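Local structure of citrate lyase, subunit 1 (Methanosaeta concilii, 6HXI) at residues Lys12-Arg17 with Ser232-Pro237; Ile149-Asp154 with Leu162-Lys167; Thr289-Asp292 with Glu298-Asn301; Gly354-Leu359 with Gly393-Val398. The protein forms one subunit of ATP citrate lyase, which probably converts citrate, ATP and coenzyme A into acetyl-CoA, oxaloacetate, ADP and phosphate. All coordinates share one frame; numbering follows the deposited sequence.

In the fold
Four contacts sample the two parts of this chain. Interaction 2 and helix 8-18 of interaction 1 belong to the ATP-grasp part, against which 232-237 packs; its six-stranded antiparallel sheet has strands 3-6 and 149-154 at its outer edges. Interaction 2 is nested in the loop that interaction 1 closes, their centres about 27 Å apart. Interactions 3 and 4 follow along the chain in the citrate-binding part, around the parallel sheet 273-275, 334-338, 371-376 and 400-403, with centres about 24 Å apart. Interactions 2 and 4 are the most distant pair, about 61 Å between centres. None touches another; each joins different elements of the fold, while interaction 3 also adjoins the partner alpha subunit.

Interaction 1: Lys12-Arg17 with Ser232-Pro237; sequences KNLLAR and SELAFP
One face of the Arg-17 guanidinium is covered by a carboxylate oxygen of Glu-233: OE1 sits over its centre, 3.2 Å from Arg-17 CZ. The two flat groups are inclined by 40°, and although OE1 of Glu-233 is 3.3 Å from Arg-17 NH2, no N-H points at it, which makes this a salt bridge of charges alone. Arg-17 gets there by sending CG away from its backbone N (chi1 -158°) and then bending at chi2 and chi3, which turns the group broadside to the oxygen. Ser-232 OG stands obliquely to the guanidinium, 3.5 Å from Arg-17 NH2, but its hydrogen bond goes to the carbonyl of Lys-229. Beside the charged pair, Leu-14 CD1 meets Leu-234 CD2 at 3.8 Å, the side chains crossing at about a right angle; both leucines also touch Ile-6 of strand 3-6. Replacing Arg-17 by an alanine would probably leave the carboxylate of Glu-233 without its opposite charge here. The contact thus ties helix 8-18 to the loop after strand 209-220 by charge at an exposed margin and apolar touch further in, an attraction likely to tolerate some movement because it does not depend on a directed bond.

Interaction 2: Ile149-Asp154 with Leu162-Lys167; sequences ISIHVD and LDVGSK
Ile-149 places CG1 between its backbone N and carbonyl carbon (chi1 62°), and with chi2 turned to 96° this brings CD1 to 3.8 Å from Lys-167 CG. Two residues on, Ile-151 has CG1 anti to the carbonyl carbon (chi1 -55°), and its CD1 arrives 4.0 Å from Val-164 CG1. In each of these pairs the side chains cross at about a right angle, so a methyl of the strand meets the chain opposite rather than lying alongside it. Leu-162 completes the row: its CD1 packs 3.8 Å from Val-153 CG2 and comes within 3.4 Å of the carbonyl oxygen of His-152, a methyl against a backbone oxygen. The facing segment is not a strand but a loop, coiled tightly enough for Ser-166 to centre an inverse gamma turn and to give its OG to Asp-163 OD2 at 2.9 Å. Across the interface the segments are held by apolar contact. Strand 149-154 is one of the two outermost strands of its antiparallel sheet within this chain, bonded through its backbone to strand 128-134, and the loop packs against both the strand and helix 173-192, with Val-164 on Ile-183 and Thr-184, while Val-153 itself touches Trp-187.

Interaction 3: Thr289-Asp292 with Glu298-Asn301; sequences TICD and EMAN
Met-299 reaches from its CB toward the last turn of helix 280-292 and touches Ile-290 and Cys-291 in succession. Its first torsion is an unusual one (chi1 -123°), lying away from the staggered positions, and the extended chi2 that follows carries SD past Ile-290. The contact begins one atom beyond CB, at CG, which lies 3.8 Å from Ile-290 CG2 and 4.1 Å from Ile-290 CD1, so it sits against both branches of the isoleucine. SD serves as the bend that delivers the tip: here the chain turns (chi3 -79°), directing the terminal methyl in toward the helix. There Met-299 CE is 3.8 Å from Ile-290 CB and 3.9 Å from its CG2, the two side chains crossing at a slant. The same methyl also comes to 3.2 Å from Cys-291 SG, a separation shorter than usual for a methyl and a sulfur, so its exact value is best read with caution. An alanine in place of Met-299 would probably open a gap against Ile-290 CB and CG2.

All three residues are buried, and the surroundings add more apolar cover: Ile-290 also rests on Val-413 and Leu-417 of helix 412-417, while Met-299 packs on Leu-267, and Cys-291 on Cys-263, of the neighbouring succinyl-CoA ligase alpha subunit. Chemically, this is dispersion between methyls, methylenes and a thiol, without charge, in which one flexible thioether chain joins the end of a helix to the connection before strand 301-306 and takes part in the subunit interface.

Interaction 4: Gly354-Leu359 with Gly393-Val398; sequences GVVMAL and GKRLGV
Two helices of successive beta-alpha-beta units meet here: helix 348-361, followed by the short helix 363-368, lies between strands 334-338 and 371-376 of the parallel sheet, and helix 382-396 connects 371-376 with 400-403. At the joint, Leu-396 brings its forked end to Leu-359. Both methyls of Leu-396 lie against Leu-359 O, CD1 at 3.7 Å and CD2 at 3.8 Å, and CD2 also meets Leu-359 CB at 4.1 Å. The CA atoms of the two leucines are 8.2 Å apart, and the atoms touched, CB and O, put the contact near the base of Leu-359. A second touch is made by Arg-395, whose chain is extended through chi2 and chi3 and brings NH1 to 4.2 Å from Val-356 CG1, the methyl standing obliquely to the guanidinium. That NH1 is engaged by Glu-360 in a salt bridge, so a charged link from the same arginine to helix 348-361 accompanies this van der Waals touch.

Just past Leu-396, Gly-397 leaves helical geometry with a positive phi of 91°, where a side chain would press on the preceding carbonyl oxygen; the chain can then turn toward strand 400-403. The leucine pair is enclosed further by helix 363-368, where Leu-366 touches both Leu-359 and Leu-396, and by strand 371-376, whose Ile-373 lies against Leu-359, while Val-356 packs along helix 382-396 on Leu-388, Met-389 and Leu-392.

Interaction 1: Lys12-Arg17 with Ser232-Pro237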
loop_
_atom_site.group_PDB
_atom_site.type_symbol
_atom_site.label_atom_id
_atom_site.label_comp_id
_atom_site.label_asym_id
_atom_site.label_seq_id
_atom_site.Cartn_x
_atom_site.Cartn_y
_atom_site.Cartn_z
ATOM N N LYS C 12 -17.309 66.601 6.059
ATOM C CA LYS C 12 -18.208 67.205 5.074
ATOM C C LYS C 12 -18.310 66.334 3.823
ATOM O O LYS C 12 -19.392 66.241 3.246
ATOM C CB LYS C 12 -17.759 68.627 4.712
ATOM C CG LYS C 12 -18.110 69.644 5.783
ATOM C CD LYS C 12 -17.574 71.013 5.469
ATOM C CE LYS C 12 -18.269 72.027 6.335
ATOM N NZ LYS C 12 -17.764 73.396 6.096
ATOM N N ASN C 13 -17.194 65.690 3.418
ATOM C CA ASN C 13 -17.147 64.781 2.271
ATOM C C ASN C 13 -17.992 63.550 2.558
ATOM O O ASN C 13 -18.744 63.127 1.672
ATOM C CB ASN C 13 -15.719 64.386 1.916
ATOM C CG ASN C 13 -15.407 64.512 0.447
ATOM O OD1 ASN C 13 -16.126 64.004 -0.427
ATOM N ND2 ASN C 13 -14.326 65.209 0.139
ATOM N N LEU C 14 -17.903 63.011 3.815
ATOM C CA LEU C 14 -18.710 61.876 4.290
ATOM C C LEU C 14 -20.192 62.285 4.257
ATOM O O LEU C 14 -21.022 61.552 3.722
ATOM C CB LEU C 14 -18.309 61.418 5.719
ATOM C CG LEU C 14 -17.028 60.573 5.864
ATOM C CD1 LEU C 14 -16.608 60.424 7.328
ATOM C CD2 LEU C 14 -17.200 59.213 5.244
ATOM N N LEU C 15 -20.504 63.480 4.788
ATOM C CA LEU C 15 -21.862 64.016 4.803
ATOM C C LEU C 15 -22.402 64.198 3.380
ATOM O O LEU C 15 -23.549 63.833 3.120
ATOM C CB LEU C 15 -21.952 65.337 5.587
ATOM C CG LEU C 15 -23.377 65.708 5.968
ATOM C CD1 LEU C 15 -23.818 64.944 7.170
ATOM C CD2 LEU C 15 -23.515 67.190 6.219
ATOM N N ALA C 16 -21.578 64.732 2.470
ATOM C CA ALA C 16 -21.941 64.951 1.071
ATOM C C ALA C 16 -22.212 63.628 0.359
ATOM O O ALA C 16 -23.195 63.525 -0.364
ATOM C CB ALA C 16 -20.847 65.714 0.359
ATOM N N ARG C 17 -21.393 62.598 0.638
ATOM C CA ARG C 17 -21.518 61.274 0.043
ATOM C C ARG C 17 -22.650 60.423 0.610
ATOM O O ARG C 17 -23.443 59.896 -0.165
ATOM C CB ARG C 17 -20.178 60.507 0.132
ATOM C CG ARG C 17 -20.029 59.382 -0.894
ATOM C CD ARG C 17 -18.618 59.278 -1.451
ATOM N NE ARG C 17 -17.799 58.309 -0.719
ATOM C CZ ARG C 17 -16.959 58.617 0.268
ATOM N NH1 ARG C 17 -16.824 59.879 0.667
ATOM N NH2 ARG C 17 -16.254 57.664 0.866
ATOM N N SER C 232 -13.043 55.020 3.014
ATOM C CA SER C 232 -12.081 54.804 1.919
ATOM C C SER C 232 -11.183 56.000 1.572
ATOM O O SER C 232 -9.968 55.831 1.419
ATOM C CB SER C 232 -12.796 54.315 0.664
ATOM O OG SER C 232 -13.715 55.289 0.200
ATOM N N GLU C 233 -11.786 57.196 1.469
ATOM C CA GLU C 233 -11.134 58.457 1.101
ATOM C C GLU C 233 -10.522 59.244 2.272
ATOM O O GLU C 233 -10.074 60.371 2.057
ATOM C CB GLU C 233 -12.122 59.351 0.316
ATOM C CG GLU C 233 -12.150 59.074 -1.177
ATOM C CD GLU C 233 -13.334 58.273 -1.682
ATOM O OE1 GLU C 233 -14.462 58.818 -1.675
ATOM O OE2 GLU C 233 -13.127 57.126 -2.145
ATOM N N LEU C 234 -10.489 58.690 3.493
ATOM C CA LEU C 234 -9.918 59.476 4.596
ATOM C C LEU C 234 -8.789 58.778 5.373
ATOM O O LEU C 234 -8.673 57.547 5.382
ATOM C CB LEU C 234 -11.009 59.995 5.568
ATOM C CG LEU C 234 -11.556 59.035 6.635
ATOM C CD1 LEU C 234 -10.989 59.368 7.998
ATOM C CD2 LEU C 234 -13.055 59.125 6.711
ATOM N N ALA C 235 -7.986 59.612 6.048
ATOM C CA ALA C 235 -6.879 59.232 6.917
ATOM C C ALA C 235 -6.956 60.103 8.176
ATOM O O ALA C 235 -7.318 61.281 8.075
ATOM C CB ALA C 235 -5.551 59.447 6.199
ATOM N N PHE C 236 -6.666 59.520 9.359
ATOM C CA PHE C 236 -6.706 60.272 10.614
ATOM C C PHE C 236 -5.539 61.267 10.728
ATOM O O PHE C 236 -4.378 60.882 10.572
ATOM C CB PHE C 236 -6.789 59.349 11.851
ATOM C CG PHE C 236 -8.022 58.479 11.957
ATOM C CD1 PHE C 236 -9.283 59.046 12.096
ATOM C CD2 PHE C 236 -7.914 57.097 11.988
ATOM C CE1 PHE C 236 -10.422 58.242 12.202
ATOM C CE2 PHE C 236 -9.050 56.295 12.114
ATOM C CZ PHE C 236 -10.298 56.876 12.208
ATOM N N PRO C 237 -5.829 62.559 10.963
ATOM C CA PRO C 237 -4.738 63.536 11.072
ATOM C C PRO C 237 -4.085 63.549 12.453
ATOM O O PRO C 237 -4.692 63.115 13.433
ATOM C CB PRO C 237 -5.440 64.862 10.791
ATOM C CG PRO C 237 -6.837 64.666 11.276
ATOM C CD PRO C 237 -7.152 63.198 11.138
#

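Interaction 2: Ile149-Asp154 with Leu162-Lys167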
loop_
_atom_site.group_PDB
_atom_site.type_symbol
_atom_site.label_atom_id
_atom_site.label_comp_id
_atom_site.label_asym_id
_atom_site.label_seq_id
_atom_site.Cartn_x
_atom_site.Cartn_y
_atom_site.Cartn_z
ATOM N N ILE C 149 -31.923 72.285 23.213
ATOM C CA ILE C 149 -32.809 71.147 23.471
ATOM C C ILE C 149 -32.043 69.849 23.256
ATOM O O ILE C 149 -31.228 69.762 22.333
ATOM C CB ILE C 149 -34.182 71.192 22.727
ATOM C CG1 ILE C 149 -34.039 71.183 21.182
ATOM C CG2 ILE C 149 -35.038 72.365 23.205
ATOM C CD1 ILE C 149 -34.181 69.802 20.562
ATOM N N SER C 150 -32.301 68.850 24.105
ATOM C CA SER C 150 -31.647 67.546 24.048
ATOM C C SER C 150 -32.660 66.447 23.742
ATOM O O SER C 150 -33.726 66.419 24.358
ATOM C CB SER C 150 -30.938 67.266 25.369
ATOM O OG SER C 150 -30.276 66.009 25.348
ATOM N N ILE C 151 -32.324 65.545 22.790
ATOM C CA ILE C 151 -33.146 64.393 22.361
ATOM C C ILE C 151 -32.332 63.129 22.569
ATOM O O ILE C 151 -31.326 62.947 21.882
ATOM C CB ILE C 151 -33.622 64.518 20.873
ATOM C CG1 ILE C 151 -34.388 65.854 20.617
ATOM C CG2 ILE C 151 -34.448 63.288 20.441
ATOM C CD1 ILE C 151 -34.472 66.304 19.143
ATOM N N HIS C 152 -32.763 62.256 23.492
ATOM C CA HIS C 152 -32.070 61.005 23.749
ATOM C C HIS C 152 -32.631 59.880 22.876
ATOM O O HIS C 152 -33.836 59.669 22.849
ATOM C CB HIS C 152 -32.119 60.626 25.240
ATOM C CG HIS C 152 -31.421 59.330 25.535
ATOM N ND1 HIS C 152 -30.034 59.240 25.554
ATOM C CD2 HIS C 152 -31.939 58.094 25.735
ATOM C CE1 HIS C 152 -29.759 57.969 25.798
ATOM N NE2 HIS C 152 -30.870 57.238 25.900
ATOM N N VAL C 153 -31.740 59.150 22.181
ATOM C CA VAL C 153 -32.069 58.015 21.315
ATOM C C VAL C 153 -31.550 56.764 22.009
ATOM O O VAL C 153 -30.339 56.604 22.164
ATOM C CB VAL C 153 -31.491 58.171 19.875
ATOM C CG1 VAL C 153 -32.046 57.103 18.936
ATOM C CG2 VAL C 153 -31.766 59.562 19.312
ATOM N N ASP C 154 -32.464 55.912 22.492
ATOM C CA ASP C 154 -32.121 54.677 23.197
ATOM C C ASP C 154 -31.389 53.730 22.239
ATOM O O ASP C 154 -31.714 53.678 21.047
ATOM C CB ASP C 154 -33.381 54.024 23.792
ATOM C CG ASP C 154 -33.118 52.755 24.576
ATOM O OD1 ASP C 154 -32.747 52.857 25.763
ATOM O OD2 ASP C 154 -33.286 51.655 24.000
ATOM N N LEU C 162 -39.077 57.431 18.237
ATOM C CA LEU C 162 -39.211 58.820 18.684
ATOM C C LEU C 162 -39.897 59.775 17.711
ATOM O O LEU C 162 -39.605 59.768 16.513
ATOM C CB LEU C 162 -37.826 59.417 19.031
ATOM C CG LEU C 162 -36.978 58.719 20.076
ATOM C CD1 LEU C 162 -35.540 59.137 19.942
ATOM C CD2 LEU C 162 -37.485 58.999 21.475
ATOM N N ASP C 163 -40.733 60.674 18.259
ATOM C CA ASP C 163 -41.355 61.751 17.500
ATOM C C ASP C 163 -40.422 62.948 17.696
ATOM O O ASP C 163 -40.534 63.671 18.694
ATOM C CB ASP C 163 -42.776 62.053 18.009
ATOM C CG ASP C 163 -43.370 63.342 17.453
ATOM O OD1 ASP C 163 -43.587 63.416 16.224
ATOM O OD2 ASP C 163 -43.578 64.290 18.245
ATOM N N VAL C 164 -39.448 63.103 16.771
ATOM C CA VAL C 164 -38.437 64.173 16.773
ATOM C C VAL C 164 -39.114 65.539 16.610
ATOM O O VAL C 164 -38.635 66.522 17.174
ATOM C CB VAL C 164 -37.284 63.927 15.750
ATOM C CG1 VAL C 164 -36.272 65.063 15.764
ATOM C CG2 VAL C 164 -36.575 62.597 16.013
ATOM N N GLY C 165 -40.260 65.554 15.915
ATOM C CA GLY C 165 -41.115 66.717 15.694
ATOM C C GLY C 165 -41.178 67.658 16.874
ATOM O O GLY C 165 -40.945 68.853 16.702
ATOM N N SER C 166 -41.422 67.110 18.092
ATOM C CA SER C 166 -41.433 67.852 19.359
ATOM C C SER C 166 -39.998 68.371 19.677
ATOM O O SER C 166 -39.198 67.760 20.394
ATOM C CB SER C 166 -42.013 67.002 20.478
ATOM O OG SER C 166 -43.287 66.516 20.095
ATOM N N LYS C 167 -39.709 69.511 19.040
ATOM C CA LYS C 167 -38.512 70.331 19.011
ATOM C C LYS C 167 -38.998 71.798 19.207
ATOM O O LYS C 167 -40.136 72.003 19.662
ATOM C CB LYS C 167 -37.882 70.156 17.628
ATOM C CG LYS C 167 -36.380 70.405 17.563
ATOM C CD LYS C 167 -35.697 69.588 16.469
ATOM C CE LYS C 167 -36.098 69.978 15.062
ATOM N NZ LYS C 167 -37.302 69.239 14.602
#

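Interaction 3: Thr289-Asp292 with Glu298-Asn301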
loop_
_atom_site.group_PDB
_atom_site.type_symbol
_atom_site.label_atom_id
_atom_site.label_comp_id
_atom_site.label_asym_id
_atom_site.label_seq_id
_atom_site.Cartn_x
_atom_site.Cartn_y
_atom_site.Cartn_z
ATOM N N THR C 289 3.941 57.701 38.200
ATOM C CA THR C 289 5.098 57.667 39.111
ATOM C C THR C 289 6.241 58.539 38.596
ATOM O O THR C 289 6.819 59.270 39.386
ATOM C CB THR C 289 5.523 56.215 39.408
ATOM O OG1 THR C 289 4.364 55.451 39.739
ATOM C CG2 THR C 289 6.518 56.114 40.545
ATOM N N ILE C 290 6.555 58.479 37.282
ATOM C CA ILE C 290 7.622 59.304 36.678
ATOM C C ILE C 290 7.289 60.805 36.841
ATOM O O ILE C 290 8.164 61.556 37.248
ATOM C CB ILE C 290 7.944 58.900 35.202
ATOM C CG1 ILE C 290 8.333 57.404 35.087
ATOM C CG2 ILE C 290 9.047 59.795 34.610
ATOM C CD1 ILE C 290 8.129 56.761 33.671
ATOM N N CYS C 291 6.019 61.216 36.568
ATOM C CA CYS C 291 5.515 62.589 36.747
ATOM C C CYS C 291 5.524 62.985 38.214
ATOM O O CYS C 291 5.845 64.139 38.534
ATOM C CB CYS C 291 4.121 62.745 36.157
ATOM S SG CYS C 291 4.052 62.557 34.360
ATOM N N ASP C 292 5.151 62.039 39.110
ATOM C CA ASP C 292 5.142 62.252 40.563
ATOM C C ASP C 292 6.538 62.506 41.117
ATOM O O ASP C 292 6.648 63.209 42.114
ATOM C CB ASP C 292 4.441 61.115 41.331
ATOM C CG ASP C 292 2.938 61.293 41.481
ATOM O OD1 ASP C 292 2.509 62.340 42.046
ATOM O OD2 ASP C 292 2.191 60.363 41.096
ATOM N N GLU C 298 11.483 64.529 31.158
ATOM C CA GLU C 298 12.345 63.458 30.665
ATOM C C GLU C 298 11.575 62.240 30.121
ATOM O O GLU C 298 12.194 61.324 29.562
ATOM C CB GLU C 298 13.392 63.041 31.703
ATOM C CG GLU C 298 14.493 64.077 31.903
ATOM C CD GLU C 298 15.188 64.683 30.689
ATOM O OE1 GLU C 298 15.193 64.058 29.602
ATOM O OE2 GLU C 298 15.757 65.787 30.843
ATOM N N MET C 299 10.241 62.233 30.250
ATOM C CA MET C 299 9.436 61.132 29.725
ATOM C C MET C 299 9.396 61.200 28.209
ATOM O O MET C 299 8.649 61.991 27.630
ATOM C CB MET C 299 8.044 61.119 30.328
ATOM C CG MET C 299 7.750 59.832 30.999
ATOM S SD MET C 299 5.991 59.635 31.269
ATOM C CE MET C 299 5.810 60.589 32.621
ATOM N N ALA C 300 10.263 60.408 27.582
ATOM C CA ALA C 300 10.444 60.354 26.141
ATOM C C ALA C 300 9.277 59.770 25.346
ATOM O O ALA C 300 9.135 60.075 24.151
ATOM C CB ALA C 300 11.711 59.605 25.823
ATOM N N ASN C 301 8.456 58.916 25.988
ATOM C CA ASN C 301 7.329 58.280 25.308
ATOM C C ASN C 301 6.296 57.695 26.265
ATOM O O ASN C 301 6.577 57.514 27.457
ATOM C CB ASN C 301 7.841 57.134 24.413
ATOM C CG ASN C 301 8.253 55.903 25.199
ATOM O OD1 ASN C 301 9.174 55.929 26.018
ATOM N ND2 ASN C 301 7.553 54.812 25.002
#

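Interaction 4: Gly354-Leu359 with Gly393-Val398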
loop_
_atom_site.group_PDB
_atom_site.type_symbol
_atom_site.label_atom_id
_atom_site.label_comp_id
_atom_site.label_asym_id
_atom_site.label_seq_id
_atom_site.Cartn_x
_atom_site.Cartn_y
_atom_site.Cartn_z
ATOM N N GLY C 354 11.665 38.234 22.418
ATOM C CA GLY C 354 11.651 39.292 21.406
ATOM C C GLY C 354 12.445 40.517 21.848
ATOM O O GLY C 354 13.212 41.085 21.064
ATOM N N VAL C 355 12.280 40.902 23.132
ATOM C CA VAL C 355 12.974 42.024 23.792
ATOM C C VAL C 355 14.495 41.731 23.836
ATOM O O VAL C 355 15.290 42.597 23.476
ATOM C CB VAL C 355 12.383 42.316 25.208
ATOM C CG1 VAL C 355 13.213 43.360 25.963
ATOM C CG2 VAL C 355 10.909 42.730 25.131
ATOM N N VAL C 356 14.885 40.515 24.267
ATOM C CA VAL C 356 16.285 40.070 24.338
ATOM C C VAL C 356 16.927 40.110 22.944
ATOM O O VAL C 356 18.017 40.653 22.817
ATOM C CB VAL C 356 16.452 38.698 25.075
ATOM C CG1 VAL C 356 17.829 38.075 24.841
ATOM C CG2 VAL C 356 16.192 38.848 26.574
ATOM N N MET C 357 16.228 39.598 21.901
ATOM C CA MET C 357 16.705 39.592 20.504
ATOM C C MET C 357 17.025 40.991 19.961
ATOM O O MET C 357 18.037 41.167 19.273
ATOM C CB MET C 357 15.707 38.886 19.588
ATOM C CG MET C 357 15.785 37.390 19.691
ATOM S SD MET C 357 14.505 36.551 18.754
ATOM C CE MET C 357 15.496 35.152 18.134
ATOM N N ALA C 358 16.164 41.983 20.289
ATOM C CA ALA C 358 16.368 43.367 19.874
ATOM C C ALA C 358 17.546 43.981 20.624
ATOM O O ALA C 358 18.395 44.596 19.977
ATOM C CB ALA C 358 15.113 44.179 20.094
ATOM N N LEU C 359 17.637 43.757 21.966
ATOM C CA LEU C 359 18.727 44.262 22.811
ATOM C C LEU C 359 20.088 43.734 22.366
ATOM O O LEU C 359 21.057 44.498 22.368
ATOM C CB LEU C 359 18.490 43.981 24.302
ATOM C CG LEU C 359 17.365 44.767 24.985
ATOM C CD1 LEU C 359 16.993 44.136 26.306
ATOM C CD2 LEU C 359 17.739 46.219 25.198
ATOM N N GLY C 393 22.259 40.533 30.489
ATOM C CA GLY C 393 22.977 41.553 31.259
ATOM C C GLY C 393 24.405 41.192 31.631
ATOM O O GLY C 393 25.243 42.077 31.800
ATOM N N LYS C 394 24.696 39.891 31.756
ATOM C CA LYS C 394 26.037 39.399 32.073
ATOM C C LYS C 394 26.958 39.334 30.823
ATOM O O LYS C 394 28.166 39.119 30.970
ATOM C CB LYS C 394 25.960 38.025 32.773
ATOM C CG LYS C 394 25.346 38.064 34.170
ATOM C CD LYS C 394 25.188 36.663 34.765
ATOM C CE LYS C 394 23.872 36.476 35.498
ATOM N NZ LYS C 394 23.827 37.203 36.799
ATOM N N ARG C 395 26.404 39.524 29.606
ATOM C CA ARG C 395 27.207 39.445 28.380
ATOM C C ARG C 395 27.138 40.698 27.467
ATOM O O ARG C 395 28.054 40.911 26.672
ATOM C CB ARG C 395 26.864 38.164 27.583
ATOM C CG ARG C 395 25.473 38.140 26.954
ATOM C CD ARG C 395 25.247 36.872 26.160
ATOM N NE ARG C 395 24.087 36.989 25.275
ATOM C CZ ARG C 395 22.847 36.638 25.603
ATOM N NH1 ARG C 395 21.859 36.787 24.735
ATOM N NH2 ARG C 395 22.588 36.129 26.801
ATOM N N LEU C 396 26.060 41.498 27.574
ATOM C CA LEU C 396 25.798 42.688 26.757
ATOM C C LEU C 396 26.742 43.861 27.018
ATOM O O LEU C 396 27.076 44.585 26.079
ATOM C CB LEU C 396 24.325 43.136 26.906
ATOM C CG LEU C 396 23.638 43.753 25.674
ATOM C CD1 LEU C 396 23.548 42.763 24.512
ATOM C CD2 LEU C 396 22.244 44.187 26.005
ATOM N N GLY C 397 27.144 44.050 28.274
ATOM C CA GLY C 397 28.034 45.142 28.658
ATOM C C GLY C 397 27.312 46.406 29.083
ATOM O O GLY C 397 27.911 47.483 29.131
ATOM N N VAL C 398 26.009 46.281 29.379
ATOM C CA VAL C 398 25.138 47.369 29.847
ATOM C C VAL C 398 24.438 46.918 31.146
ATOM O O VAL C 398 24.107 45.730 31.264
ATOM C CB VAL C 398 24.128 47.908 28.778
ATOM C CG1 VAL C 398 24.835 48.692 27.674
ATOM C CG2 VAL C 398 23.258 46.803 28.197
#